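Local coordinates for probable glutathione S-transferase GSTU1 (PDB 1OYJ), which catalyses the conjugation of reduced glutathione to a wide range of exogenous and endogenous hydrophobic electrophiles, as a tau-family glutathione transferase, at residues 8-13 against 44-49; 56-61 against 65-70; 88-93 against 99-104; 151-156 against 160-165. All blocks are in the same frame, centred on the assembly; numbering follows the deposited sequence.

Contact 1: 8-13 against 44-49; sequences VLLDFW and DLLLRS
L10 reaches from strand 8-11 into the side of helix 44-49 and splits its two methyl groups between L45 and L46. CD1 goes deepest, sitting 3.6 Å from L46 CA and so against the helix backbone itself, with L46 CB beside it. CD2 turns instead to the neighbouring side chain and meets L45 CD2 at 4.0 Å. The L10 and L45 side chains cross at about a right angle, so that branch ends touch and the chains do not run alongside each other. What sends L10 this way is its first torsion, with CG anti to the carbonyl carbon (chi1 -48°). The axes of strand 8-11 and helix 44-49 are nearly perpendicular, at 99°. In the thioredoxin-like N-terminal domain, helix 44-49 packs in this way on one face of the mixed sheet, while L9, the residue before L10, turns to helix 16-28 on the other face. L46 also lies against V58 and I56, a glutathione-binding residue. Within the helix, S49 OG donates to L45 O at 2.7 Å from above the carbonyl plane; that oxygen accepts the S49 backbone N as well. D44 OD2 meets the R48 guanidinium edge in plane, a salt bridge with R48 NE.

Contact 2: 56-61 against 65-70; sequences IPVLLH and PVSESL. With GSH (glutathione), chain N.
Backbone hydrogen bonds join L59 and V66 as an antiparallel hydrogen-bonded pair: L59 N gives to V66 O at 2.9 Å, nearly straight at the hydrogen (172°), and V66 N returns a more bent bond to L59 O. A CA-H...O contact from P65 CA reaches that same L59 oxygen. Apolar contacts gather on the face carrying V58, L60 and P65, where P65 CB lies 3.7 Å from L60 CD2 and beside V58 CG1. Polar bonds to glutathione come from both segments. I56 exchanges two backbone bonds with it, I56 N to O2 and N2 to I56 O, each 2.8 Å. S69 OG donates to O12 at 2.7 Å, while S69 N gives to O11. E68, bent at chi2 (-67°), brings OE1 within 2.6 Å of the ligand amino nitrogen N1. With an alanine here, N1 is likely to lose its carboxylate mate, leaving that end of the ligand less firmly held. One water bridges P57 O, E68 N and glutathione O11. The cis peptide bond before P57, the 58-61/64-67 hairpin and the turn into helix 69-79 supply part of the glutathione site (G-site) characteristic of the thioredoxin-like GST domain, which S15 and K42, among others, complete.

Contact 3: 88-93 against 99-104; sequences PPANSG and YARATA
R101 leans from its helix over the loop at P88 and A90, and from CG onward its side chain runs close against that loop. From CB, CG leaves anti to the carbonyl carbon (chi1 -70°), passes 3.5 Å from P88 O and lies 3.9 Å from P88 CD; the proline ring and the arginine slide past each other in opposite directions. CD lies 3.2 Å from P88 O and, in another direction, 4.1 Å from A90 CB. This loop links helix 69-79 of the thioredoxin-like domain to helix 97-124, which opens the all-helical C-terminal domain, so the contact folds the end of the linker back on the helix that follows. A bend at chi3 (75°) sets the course of NE, which forms a salt bridge with D78 of the second subunit. Beyond it, NH1 donates to P88 O at 2.8 Å. The oxygen lies in the guanidinium plane, yet the donor stands above the plane of the carbonyl. A leucine in its place would probably leave P88 O without this donor and D78 of the second subunit without its charged mate. One helical position earlier, A100 CB packs on P88 CG at 4.2 Å.

Contact 4: 151-156 against 160-165; sequences REFFGG and GRLGFV
Neither segment carries a strand: the touching parts, 152-154 and 160-165, run 28° apart in direction, with the CA atoms of F154 and V165 6.0 Å from each other, and no hydrogen bond crosses between them. F153 does most of the work. Its ring lies against the backbone of the opposite segment, with R161 O over one face, 3.7 Å above the ring plane and offset toward the rim, and L162 N over that same face. At the far end of the ring, CE2 approaches G160 C to 3.4 Å, while on its other flank CE1 meets L162 CD2 at 3.8 Å, the two side chains crossing obliquely. L162 sets off away from the loop at CB, yet CD2 still reaches the ring. F154 is placed differently. It crosses V165 at about a right angle, its CB 3.7 Å from V165 CB, and V165 CG1 comes equally close to F154 CG. Beyond the pair, W197 meets the F154 ring edge-to-face. G163 and G155 bring their backbones close together; separately, the positive phi of G160 suits glycine. D166 ties the turn together, OD1 accepting from F154 N and OD2 from both G155 N and G163 N. With G163 at the N-cap, the bond from G163 N to D166 at N3 makes one half of a capping box, and L162 against V167 is the N'-N4 pair of a hydrophobic staple, consistent with the N-cap region known in the C-terminal domain of glutathione transferases.

How the contacts relate
Read from the N terminus, the four contacts follow one another in series along the chain; none nests within another and none cross. Contact 1 closes the longest loop, with 30 residues between its segments, and brings helix 44-49 back to the first strand. Contact 2 then closes a tight hairpin, and the two share one sheet: strands 7-11 and 58-61 are neighbours, joined by V8 O to L60 N and L10 N to V58 O. Contact 3 folds the linker onto helix 97-124, and contact 4 lies in the C-terminal domain, where A104 O packs on V165 CG2. L70 O packs near F164 CE1, one point where contacts 2 and 4 meet, and contacts 2 and 3 both reach the second subunit.

Contact 1: 8-13 against 44-49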
loop_
_atom_site.group_PDB
_atom_site.type_symbol
_atom_site.label_atom_id
_atom_site.label_comp_id
_atom_site.label_asym_id
_atom_site.label_seq_id
_atom_site.Cartn_x
_atom_site.Cartn_y
_atom_site.Cartn_z
ATOM N N VAL A 8 12.665 13.482 -13.256
ATOM C CA VAL A 8 13.818 12.609 -13.247
ATOM C C VAL A 8 13.454 11.351 -12.515
ATOM O O VAL A 8 12.816 11.430 -11.442
ATOM C CB VAL A 8 14.965 13.275 -12.490
ATOM C CG1 VAL A 8 16.159 12.322 -12.437
ATOM C CG2 VAL A 8 15.360 14.616 -13.131
ATOM N N LEU A 9 13.910 10.212 -13.029
ATOM C CA LEU A 9 13.542 8.945 -12.463
ATOM C C LEU A 9 14.785 8.183 -12.120
ATOM O O LEU A 9 15.602 7.897 -13.035
ATOM C CB LEU A 9 12.669 8.195 -13.443
ATOM C CG LEU A 9 12.077 6.874 -12.882
ATOM C CD1 LEU A 9 10.977 7.130 -11.826
ATOM C CD2 LEU A 9 11.418 6.059 -14.072
ATOM N N LEU A 10 15.009 7.928 -10.833
ATOM C CA LEU A 10 16.121 7.117 -10.397
ATOM C C LEU A 10 15.585 5.691 -10.473
ATOM O O LEU A 10 14.560 5.369 -9.867
ATOM C CB LEU A 10 16.552 7.462 -8.987
ATOM C CG LEU A 10 16.737 8.949 -8.700
ATOM C CD1 LEU A 10 17.389 9.184 -7.284
ATOM C CD2 LEU A 10 17.693 9.537 -9.754
ATOM N N ASP A 11 16.265 4.816 -11.201
ATOM C CA ASP A 11 15.692 3.494 -11.430
ATOM C C ASP A 11 16.789 2.435 -11.650
ATOM O O ASP A 11 18.023 2.728 -11.565
ATOM C CB ASP A 11 14.747 3.731 -12.596
ATOM C CG ASP A 11 13.605 2.714 -12.730
ATOM O OD1 ASP A 11 13.614 1.634 -12.089
ATOM O OD2 ASP A 11 12.656 2.991 -13.503
ATOM N N PHE A 12 16.386 1.205 -11.884
ATOM C CA PHE A 12 17.256 0.076 -12.109
ATOM C C PHE A 12 16.574 -0.608 -13.298
ATOM O O PHE A 12 15.328 -0.832 -13.264
ATOM C CB PHE A 12 17.339 -0.812 -10.880
ATOM C CG PHE A 12 18.144 -2.053 -11.106
ATOM C CD1 PHE A 12 19.408 -1.953 -11.600
ATOM C CD2 PHE A 12 17.690 -3.284 -10.720
ATOM C CE1 PHE A 12 20.221 -3.088 -11.813
ATOM C CE2 PHE A 12 18.504 -4.434 -10.900
ATOM C CZ PHE A 12 19.758 -4.328 -11.488
ATOM N N TRP A 13 17.305 -0.902 -14.368
ATOM C CA TRP A 13 16.657 -1.341 -15.653
ATOM C C TRP A 13 15.582 -2.423 -15.564
ATOM O O TRP A 13 14.515 -2.303 -16.145
ATOM C CB TRP A 13 17.775 -1.716 -16.686
ATOM C CG TRP A 13 18.488 -2.960 -16.362
ATOM C CD1 TRP A 13 19.508 -3.075 -15.588
ATOM C CD2 TRP A 13 18.168 -4.253 -16.819
ATOM N NE1 TRP A 13 19.866 -4.394 -15.411
ATOM C CE2 TRP A 13 19.071 -5.141 -16.221
ATOM C CE3 TRP A 13 17.209 -4.756 -17.683
ATOM C CZ2 TRP A 13 19.011 -6.512 -16.401
ATOM C CZ3 TRP A 13 17.171 -6.099 -17.905
ATOM C CH2 TRP A 13 18.066 -6.959 -17.304
ATOM N N ASP A 44 24.646 9.182 -3.876
ATOM C CA ASP A 44 24.271 10.110 -2.810
ATOM C C ASP A 44 22.819 10.659 -3.038
ATOM O O ASP A 44 22.052 10.799 -2.119
ATOM C CB ASP A 44 25.360 11.207 -2.697
ATOM C CG ASP A 44 25.075 12.203 -1.611
ATOM O OD1 ASP A 44 24.715 11.810 -0.470
ATOM O OD2 ASP A 44 25.208 13.424 -1.799
ATOM N N LEU A 45 22.430 10.926 -4.273
ATOM C CA LEU A 45 21.119 11.522 -4.559
ATOM C C LEU A 45 19.984 10.517 -4.209
ATOM O O LEU A 45 19.061 10.837 -3.532
ATOM C CB LEU A 45 21.065 12.043 -6.016
ATOM C CG LEU A 45 19.712 12.536 -6.536
ATOM C CD1 LEU A 45 19.341 13.835 -5.928
ATOM C CD2 LEU A 45 19.667 12.590 -8.085
ATOM N N LEU A 46 20.119 9.258 -4.593
ATOM C CA LEU A 46 19.126 8.330 -4.210
ATOM C C LEU A 46 19.027 8.231 -2.654
ATOM O O LEU A 46 17.946 8.305 -2.051
ATOM C CB LEU A 46 19.429 6.983 -4.860
ATOM C CG LEU A 46 18.734 5.759 -4.310
ATOM C CD1 LEU A 46 17.299 5.855 -4.492
ATOM C CD2 LEU A 46 19.269 4.522 -4.941
ATOM N N LEU A 47 20.171 8.105 -1.995
ATOM C CA LEU A 47 20.152 7.957 -0.557
ATOM C C LEU A 47 19.549 9.154 0.129
ATOM O O LEU A 47 18.895 8.989 1.202
ATOM C CB LEU A 47 21.554 7.717 -0.030
ATOM C CG LEU A 47 22.105 6.384 -0.499
ATOM C CD1 LEU A 47 23.572 6.329 -0.022
ATOM C CD2 LEU A 47 21.321 5.252 0.024
ATOM N N ARG A 48 19.754 10.340 -0.443
ATOM C CA ARG A 48 19.107 11.539 0.113
ATOM C C ARG A 48 17.659 11.702 -0.186
ATOM O O ARG A 48 16.952 12.325 0.618
ATOM C CB ARG A 48 19.680 12.842 -0.452
ATOM C CG ARG A 48 20.994 13.253 0.158
ATOM C CD ARG A 48 21.530 14.676 -0.285
ATOM N NE ARG A 48 21.934 14.788 -1.701
ATOM C CZ ARG A 48 21.257 15.471 -2.647
ATOM N NH1 ARG A 48 20.124 16.120 -2.337
ATOM N NH2 ARG A 48 21.728 15.516 -3.900
ATOM N N SER A 49 17.256 11.261 -1.386
ATOM C CA SER A 49 15.909 11.455 -1.926
ATOM C C SER A 49 14.956 10.484 -1.339
ATOM O O SER A 49 13.847 10.864 -1.142
ATOM C CB SER A 49 15.899 11.302 -3.464
ATOM O OG SER A 49 16.772 12.237 -4.078
#

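Contact 2: 56-61 against 65-70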
loop_
_atom_site.group_PDB
_atom_site.type_symbol
_atom_site.label_atom_id
_atom_site.label_comp_id
_atom_site.label_asym_id
_atom_site.label_seq_id
_atom_site.Cartn_x
_atom_site.Cartn_y
_atom_site.Cartn_z
ATOM N N ILE A 56 14.754 2.105 -5.285
ATOM C CA ILE A 56 14.248 2.769 -6.461
ATOM C C ILE A 56 12.914 2.122 -6.686
ATOM O O ILE A 56 12.691 1.075 -6.149
ATOM C CB ILE A 56 15.240 2.662 -7.682
ATOM C CG1 ILE A 56 15.538 1.210 -7.975
ATOM C CG2 ILE A 56 16.512 3.403 -7.350
ATOM C CD1 ILE A 56 14.279 0.452 -8.663
ATOM N N PRO A 57 11.998 2.712 -7.453
ATOM C CA PRO A 57 12.121 3.982 -8.113
ATOM C C PRO A 57 11.837 5.190 -7.267
ATOM O O PRO A 57 11.164 5.171 -6.238
ATOM C CB PRO A 57 11.019 3.900 -9.177
ATOM C CG PRO A 57 9.936 3.067 -8.544
ATOM C CD PRO A 57 10.761 2.036 -7.844
ATOM N N VAL A 58 12.470 6.278 -7.700
ATOM C CA VAL A 58 12.258 7.544 -7.110
ATOM C C VAL A 58 12.028 8.483 -8.201
ATOM O O VAL A 58 12.875 8.619 -9.144
ATOM C CB VAL A 58 13.543 8.083 -6.272
ATOM C CG1 VAL A 58 13.221 9.486 -5.693
ATOM C CG2 VAL A 58 13.838 7.164 -5.171
ATOM N N LEU A 59 10.952 9.224 -8.072
ATOM C CA LEU A 59 10.638 10.229 -9.045
ATOM C C LEU A 59 10.919 11.573 -8.468
ATOM O O LEU A 59 10.467 11.834 -7.374
ATOM C CB LEU A 59 9.147 10.273 -9.322
ATOM C CG LEU A 59 8.831 11.351 -10.381
ATOM C CD1 LEU A 59 9.343 10.775 -11.705
ATOM C CD2 LEU A 59 7.361 11.581 -10.541
ATOM N N LEU A 60 11.714 12.390 -9.158
ATOM C CA LEU A 60 11.973 13.747 -8.711
ATOM C C LEU A 60 11.271 14.704 -9.668
ATOM O O LEU A 60 11.514 14.707 -10.903
ATOM C CB LEU A 60 13.493 14.013 -8.631
ATOM C CG LEU A 60 14.114 13.170 -7.503
ATOM C CD1 LEU A 60 15.409 12.608 -7.940
ATOM C CD2 LEU A 60 14.327 13.938 -6.250
ATOM N N HIS A 61 10.412 15.525 -9.111
ATOM C CA HIS A 61 9.631 16.505 -9.856
ATOM C C HIS A 61 10.085 17.847 -9.317
ATOM O O HIS A 61 9.957 18.138 -8.125
ATOM C CB HIS A 61 8.137 16.255 -9.660
ATOM C CG HIS A 61 7.245 17.105 -10.505
ATOM N ND1 HIS A 61 5.935 17.385 -10.158
ATOM C CD2 HIS A 61 7.485 17.787 -11.656
ATOM C CE1 HIS A 61 5.407 18.204 -11.057
ATOM N NE2 HIS A 61 6.328 18.472 -11.973
ATOM N N PRO A 65 11.302 14.684 -4.205
ATOM C CA PRO A 65 11.107 13.235 -4.401
ATOM C C PRO A 65 9.763 12.677 -3.978
ATOM O O PRO A 65 9.140 13.179 -3.069
ATOM C CB PRO A 65 12.210 12.620 -3.548
ATOM C CG PRO A 65 12.276 13.552 -2.350
ATOM C CD PRO A 65 12.073 14.984 -2.976
ATOM N N VAL A 66 9.350 11.628 -4.694
ATOM C CA VAL A 66 8.167 10.855 -4.430
ATOM C C VAL A 66 8.653 9.403 -4.614
ATOM O O VAL A 66 9.239 9.064 -5.695
ATOM C CB VAL A 66 7.093 11.132 -5.458
ATOM C CG1 VAL A 66 5.793 10.364 -5.077
ATOM C CG2 VAL A 66 6.719 12.594 -5.539
ATOM N N SER A 67 8.577 8.620 -3.542
ATOM C CA SER A 67 8.937 7.230 -3.564
ATOM C C SER A 67 7.684 6.330 -3.427
ATOM O O SER A 67 6.610 6.821 -3.030
ATOM C CB SER A 67 9.939 6.974 -2.461
ATOM O OG SER A 67 11.126 7.756 -2.642
ATOM N N GLU A 68 7.902 5.051 -3.739
ATOM C CA GLU A 68 6.953 3.955 -3.683
ATOM C C GLU A 68 6.151 4.033 -4.969
ATOM O O GLU A 68 5.434 4.959 -5.195
ATOM C CB GLU A 68 6.057 3.965 -2.431
ATOM C CG GLU A 68 6.883 3.596 -1.154
ATOM C CD GLU A 68 7.378 2.164 -1.143
ATOM O OE1 GLU A 68 6.558 1.222 -1.486
ATOM O OE2 GLU A 68 8.577 1.933 -0.790
ATOM N N SER A 69 6.357 3.041 -5.819
ATOM C CA SER A 69 5.782 3.032 -7.158
ATOM C C SER A 69 4.305 3.356 -7.194
ATOM O O SER A 69 3.838 4.181 -8.004
ATOM C CB SER A 69 6.168 1.758 -7.901
ATOM O OG SER A 69 5.708 0.611 -7.291
ATOM N N LEU A 70 3.520 2.786 -6.306
ATOM C CA LEU A 70 2.060 3.027 -6.435
ATOM C C LEU A 70 1.674 4.456 -6.023
ATOM O O LEU A 70 0.688 5.029 -6.503
ATOM C CB LEU A 70 1.252 2.012 -5.610
ATOM C CG LEU A 70 1.228 0.567 -6.084
ATOM C CD1 LEU A 70 0.265 -0.337 -5.263
ATOM C CD2 LEU A 70 0.827 0.479 -7.506
HETATM N N1 GSH N . 7.665 -0.857 -2.483
HETATM C CA1 GSH N . 8.534 -0.629 -3.592
HETATM C C1 GSH N . 8.044 0.174 -4.736
HETATM O O11 GSH N . 8.614 1.001 -5.417
HETATM O O12 GSH N . 6.898 -0.098 -5.023
HETATM C CB1 GSH N . 9.758 -1.491 -3.811
HETATM C CG1 GSH N . 10.769 -1.015 -4.861
HETATM C CD1 GSH N . 11.968 -1.956 -4.850
HETATM O OE1 GSH N . 11.814 -3.075 -4.390
HETATM N N2 GSH N . 13.126 -1.559 -5.380
HETATM C CA2 GSH N . 14.286 -2.414 -5.387
HETATM C C2 GSH N . 15.345 -1.654 -4.569
HETATM O O2 GSH N . 15.567 -0.512 -4.912
HETATM C CB2 GSH N . 14.714 -2.600 -6.843
HETATM S SG2 GSH N . 13.535 -3.681 -7.744
HETATM N N3 GSH N . 15.842 -2.107 -3.417
HETATM C CA3 GSH N . 17.302 -1.844 -3.347
HETATM C C3 GSH N . 18.312 -2.870 -2.835
HETATM O O31 GSH N . 19.256 -2.534 -2.049
HETATM O O32 GSH N . 18.250 -4.024 -3.231
HETATM O O HOH W 1 10.223 3.249 -4.388
#

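Contact 3: 88-93 against 99-104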
loop_
_atom_site.group_PDB
_atom_site.type_symbol
_atom_site.label_atom_id
_atom_site.label_comp_id
_atom_site.label_asym_id
_atom_site.label_seq_id
_atom_site.Cartn_x
_atom_site.Cartn_y
_atom_site.Cartn_z
ATOM N N PRO A 88 -10.106 6.719 -12.295
ATOM C CA PRO A 88 -11.150 7.663 -12.734
ATOM C C PRO A 88 -11.208 8.821 -11.777
ATOM O O PRO A 88 -11.084 8.575 -10.593
ATOM C CB PRO A 88 -12.447 6.864 -12.622
ATOM C CG PRO A 88 -12.076 5.491 -12.120
ATOM C CD PRO A 88 -10.624 5.453 -11.772
ATOM N N PRO A 89 -11.333 10.059 -12.232
ATOM C CA PRO A 89 -11.541 11.170 -11.289
ATOM C C PRO A 89 -12.869 11.061 -10.597
ATOM O O PRO A 89 -13.803 10.822 -11.285
ATOM C CB PRO A 89 -11.530 12.388 -12.185
ATOM C CG PRO A 89 -10.771 11.927 -13.423
ATOM C CD PRO A 89 -11.201 10.535 -13.610
ATOM N N ALA A 90 -12.938 11.073 -9.268
ATOM C CA ALA A 90 -14.247 11.132 -8.587
ATOM C C ALA A 90 -14.699 12.596 -8.637
ATOM O O ALA A 90 -15.717 12.965 -8.062
ATOM C CB ALA A 90 -14.171 10.630 -7.145
ATOM N N ASN A 91 -13.892 13.407 -9.335
ATOM C CA ASN A 91 -14.154 14.816 -9.616
ATOM C C ASN A 91 -15.270 14.956 -10.665
ATOM O O ASN A 91 -15.417 16.007 -11.278
ATOM C CB ASN A 91 -12.877 15.553 -10.135
ATOM C CG ASN A 91 -11.550 15.014 -9.526
ATOM O OD1 ASN A 91 -11.357 13.795 -9.396
ATOM N ND2 ASN A 91 -10.616 15.927 -9.215
ATOM N N SER A 92 -16.035 13.883 -10.873
ATOM C CA SER A 92 -17.156 13.869 -11.820
ATOM C C SER A 92 -18.387 13.176 -11.184
ATOM O O SER A 92 -19.309 12.718 -11.889
ATOM C CB SER A 92 -16.737 13.195 -13.139
ATOM O OG SER A 92 -16.982 11.802 -13.123
ATOM N N GLY A 93 -18.382 13.130 -9.842
ATOM C CA GLY A 93 -19.450 12.535 -9.045
ATOM C C GLY A 93 -18.967 12.126 -7.649
ATOM O O GLY A 93 -18.410 12.923 -6.859
ATOM N N TYR A 99 -16.198 3.988 -6.007
ATOM C CA TYR A 99 -16.090 2.576 -5.768
ATOM C C TYR A 99 -15.041 1.950 -6.709
ATOM O O TYR A 99 -14.278 1.082 -6.329
ATOM C CB TYR A 99 -17.421 1.866 -5.894
ATOM C CG TYR A 99 -17.369 0.441 -5.361
ATOM C CD1 TYR A 99 -17.393 0.208 -4.018
ATOM C CD2 TYR A 99 -17.329 -0.633 -6.212
ATOM C CE1 TYR A 99 -17.360 -1.096 -3.493
ATOM C CE2 TYR A 99 -17.240 -1.957 -5.716
ATOM C CZ TYR A 99 -17.294 -2.173 -4.371
ATOM O OH TYR A 99 -17.269 -3.433 -3.812
ATOM N N ALA A 100 -15.015 2.433 -7.940
ATOM C CA ALA A 100 -14.057 1.949 -8.934
ATOM C C ALA A 100 -12.614 2.283 -8.485
ATOM O O ALA A 100 -11.689 1.417 -8.556
ATOM C CB ALA A 100 -14.403 2.519 -10.279
ATOM N N ARG A 101 -12.406 3.512 -7.993
ATOM C CA ARG A 101 -11.101 3.806 -7.397
ATOM C C ARG A 101 -10.694 2.873 -6.266
ATOM O O ARG A 101 -9.478 2.466 -6.198
ATOM C CB ARG A 101 -11.029 5.231 -6.902
ATOM C CG ARG A 101 -11.003 6.279 -7.984
ATOM C CD ARG A 101 -11.330 7.741 -7.468
ATOM N NE ARG A 101 -10.240 8.358 -6.732
ATOM C CZ ARG A 101 -9.284 9.092 -7.294
ATOM N NH1 ARG A 101 -9.266 9.270 -8.611
ATOM N NH2 ARG A 101 -8.314 9.639 -6.563
ATOM N N ALA A 102 -11.625 2.552 -5.354
ATOM C CA ALA A 102 -11.314 1.711 -4.228
ATOM C C ALA A 102 -10.944 0.310 -4.750
ATOM O O ALA A 102 -10.036 -0.300 -4.273
ATOM C CB ALA A 102 -12.483 1.658 -3.224
ATOM N N THR A 103 -11.727 -0.216 -5.685
ATOM C CA THR A 103 -11.431 -1.498 -6.286
ATOM C C THR A 103 -10.064 -1.560 -6.960
ATOM O O THR A 103 -9.254 -2.489 -6.756
ATOM C CB THR A 103 -12.648 -1.840 -7.283
ATOM O OG1 THR A 103 -13.785 -2.174 -6.489
ATOM C CG2 THR A 103 -12.384 -3.101 -8.121
ATOM N N ALA A 104 -9.725 -0.507 -7.658
ATOM C CA ALA A 104 -8.416 -0.403 -8.274
ATOM C C ALA A 104 -7.285 -0.331 -7.258
ATOM O O ALA A 104 -6.285 -1.017 -7.427
ATOM C CB ALA A 104 -8.399 0.735 -9.255
#

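Contact 4: 151-156 against 160-165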
loop_
_atom_site.group_PDB
_atom_site.type_symbol
_atom_site.label_atom_id
_atom_site.label_comp_id
_atom_site.label_asym_id
_atom_site.label_seq_id
_atom_site.Cartn_x
_atom_site.Cartn_y
_atom_site.Cartn_z
ATOM N N ARG A 151 -13.203 -8.680 -19.144
ATOM C CA ARG A 151 -12.784 -7.351 -19.615
ATOM C C ARG A 151 -11.462 -7.391 -20.421
ATOM O O ARG A 151 -10.710 -8.358 -20.375
ATOM C CB ARG A 151 -12.585 -6.424 -18.412
ATOM C CG ARG A 151 -13.826 -6.412 -17.513
ATOM C CD ARG A 151 -13.709 -5.535 -16.263
ATOM N NE ARG A 151 -12.521 -5.738 -15.454
ATOM C CZ ARG A 151 -12.514 -5.793 -14.108
ATOM N NH1 ARG A 151 -13.637 -5.676 -13.422
ATOM N NH2 ARG A 151 -11.402 -5.984 -13.442
ATOM N N GLU A 152 -11.280 -6.371 -21.224
ATOM C CA GLU A 152 -10.109 -6.195 -22.059
ATOM C C GLU A 152 -8.966 -5.735 -21.102
ATOM O O GLU A 152 -7.850 -6.281 -21.160
ATOM C CB GLU A 152 -10.383 -5.111 -23.057
ATOM C CG GLU A 152 -9.322 -5.076 -24.141
ATOM C CD GLU A 152 -9.468 -3.959 -25.195
ATOM O OE1 GLU A 152 -10.320 -3.046 -25.072
ATOM O OE2 GLU A 152 -8.670 -3.991 -26.155
ATOM N N PHE A 153 -9.322 -4.853 -20.180
ATOM C CA PHE A 153 -8.363 -4.342 -19.168
ATOM C C PHE A 153 -8.923 -4.405 -17.739
ATOM O O PHE A 153 -10.143 -4.372 -17.558
ATOM C CB PHE A 153 -7.992 -2.872 -19.453
ATOM C CG PHE A 153 -7.208 -2.674 -20.764
ATOM C CD1 PHE A 153 -5.818 -2.992 -20.874
ATOM C CD2 PHE A 153 -7.872 -2.190 -21.876
ATOM C CE1 PHE A 153 -5.195 -2.810 -22.085
ATOM C CE2 PHE A 153 -7.246 -2.036 -23.057
ATOM C CZ PHE A 153 -5.925 -2.312 -23.175
ATOM N N PHE A 154 -8.010 -4.411 -16.738
ATOM C CA PHE A 154 -8.435 -4.364 -15.360
ATOM C C PHE A 154 -9.192 -3.124 -15.118
ATOM O O PHE A 154 -10.142 -3.171 -14.395
ATOM C CB PHE A 154 -7.288 -4.517 -14.328
ATOM C CG PHE A 154 -6.747 -5.918 -14.266
ATOM C CD1 PHE A 154 -7.256 -6.846 -13.389
ATOM C CD2 PHE A 154 -5.772 -6.290 -15.109
ATOM C CE1 PHE A 154 -6.866 -8.140 -13.371
ATOM C CE2 PHE A 154 -5.290 -7.578 -15.097
ATOM C CZ PHE A 154 -5.872 -8.558 -14.173
ATOM N N GLY A 155 -8.784 -2.006 -15.663
ATOM C CA GLY A 155 -9.613 -0.810 -15.533
ATOM C C GLY A 155 -11.080 -1.027 -15.988
ATOM O O GLY A 155 -11.381 -1.830 -16.944
ATOM N N GLY A 156 -12.009 -0.327 -15.324
ATOM C CA GLY A 156 -13.439 -0.516 -15.598
ATOM C C GLY A 156 -14.336 0.725 -15.876
ATOM O O GLY A 156 -15.048 1.209 -14.980
ATOM N N GLY A 160 -10.431 1.367 -23.290
ATOM C CA GLY A 160 -9.514 0.856 -24.293
ATOM C C GLY A 160 -8.038 1.143 -24.003
ATOM O O GLY A 160 -7.225 0.984 -24.881
ATOM N N ARG A 161 -7.673 1.571 -22.799
ATOM C CA ARG A 161 -6.265 1.789 -22.492
ATOM C C ARG A 161 -5.909 1.360 -21.058
ATOM O O ARG A 161 -6.773 1.017 -20.263
ATOM C CB ARG A 161 -5.887 3.247 -22.723
ATOM C CG ARG A 161 -6.443 4.197 -21.767
ATOM C CD ARG A 161 -6.354 5.728 -22.214
ATOM N NE ARG A 161 -7.209 6.491 -21.332
ATOM C CZ ARG A 161 -6.934 6.749 -20.022
ATOM N NH1 ARG A 161 -7.794 7.431 -19.283
ATOM N NH2 ARG A 161 -5.764 6.395 -19.454
ATOM N N LEU A 162 -4.615 1.366 -20.753
ATOM C CA LEU A 162 -4.146 0.914 -19.473
ATOM C C LEU A 162 -4.691 1.742 -18.316
ATOM O O LEU A 162 -4.711 2.943 -18.372
ATOM C CB LEU A 162 -2.630 0.931 -19.452
ATOM C CG LEU A 162 -1.941 0.031 -20.506
ATOM C CD1 LEU A 162 -0.507 0.380 -20.500
ATOM C CD2 LEU A 162 -2.090 -1.459 -20.270
ATOM N N GLY A 163 -5.224 1.058 -17.307
ATOM C CA GLY A 163 -5.615 1.664 -16.062
ATOM C C GLY A 163 -4.548 1.437 -14.966
ATOM O O GLY A 163 -3.502 0.695 -15.148
ATOM N N PHE A 164 -4.853 2.011 -13.805
ATOM C CA PHE A 164 -4.020 1.808 -12.602
ATOM C C PHE A 164 -3.563 0.368 -12.334
ATOM O O PHE A 164 -2.392 0.100 -12.200
ATOM C CB PHE A 164 -4.774 2.298 -11.394
ATOM C CG PHE A 164 -3.953 2.459 -10.152
ATOM C CD1 PHE A 164 -2.931 3.332 -10.081
ATOM C CD2 PHE A 164 -4.309 1.814 -8.985
ATOM C CE1 PHE A 164 -2.206 3.489 -8.863
ATOM C CE2 PHE A 164 -3.651 2.059 -7.758
ATOM C CZ PHE A 164 -2.565 2.822 -7.730
ATOM N N VAL A 165 -4.465 -0.588 -12.268
ATOM C CA VAL A 165 -4.066 -1.952 -12.018
ATOM C C VAL A 165 -3.331 -2.522 -13.163
ATOM O O VAL A 165 -2.388 -3.290 -12.941
ATOM C CB VAL A 165 -5.311 -2.865 -11.714
ATOM C CG1 VAL A 165 -4.909 -4.284 -11.489
ATOM C CG2 VAL A 165 -6.009 -2.364 -10.437
#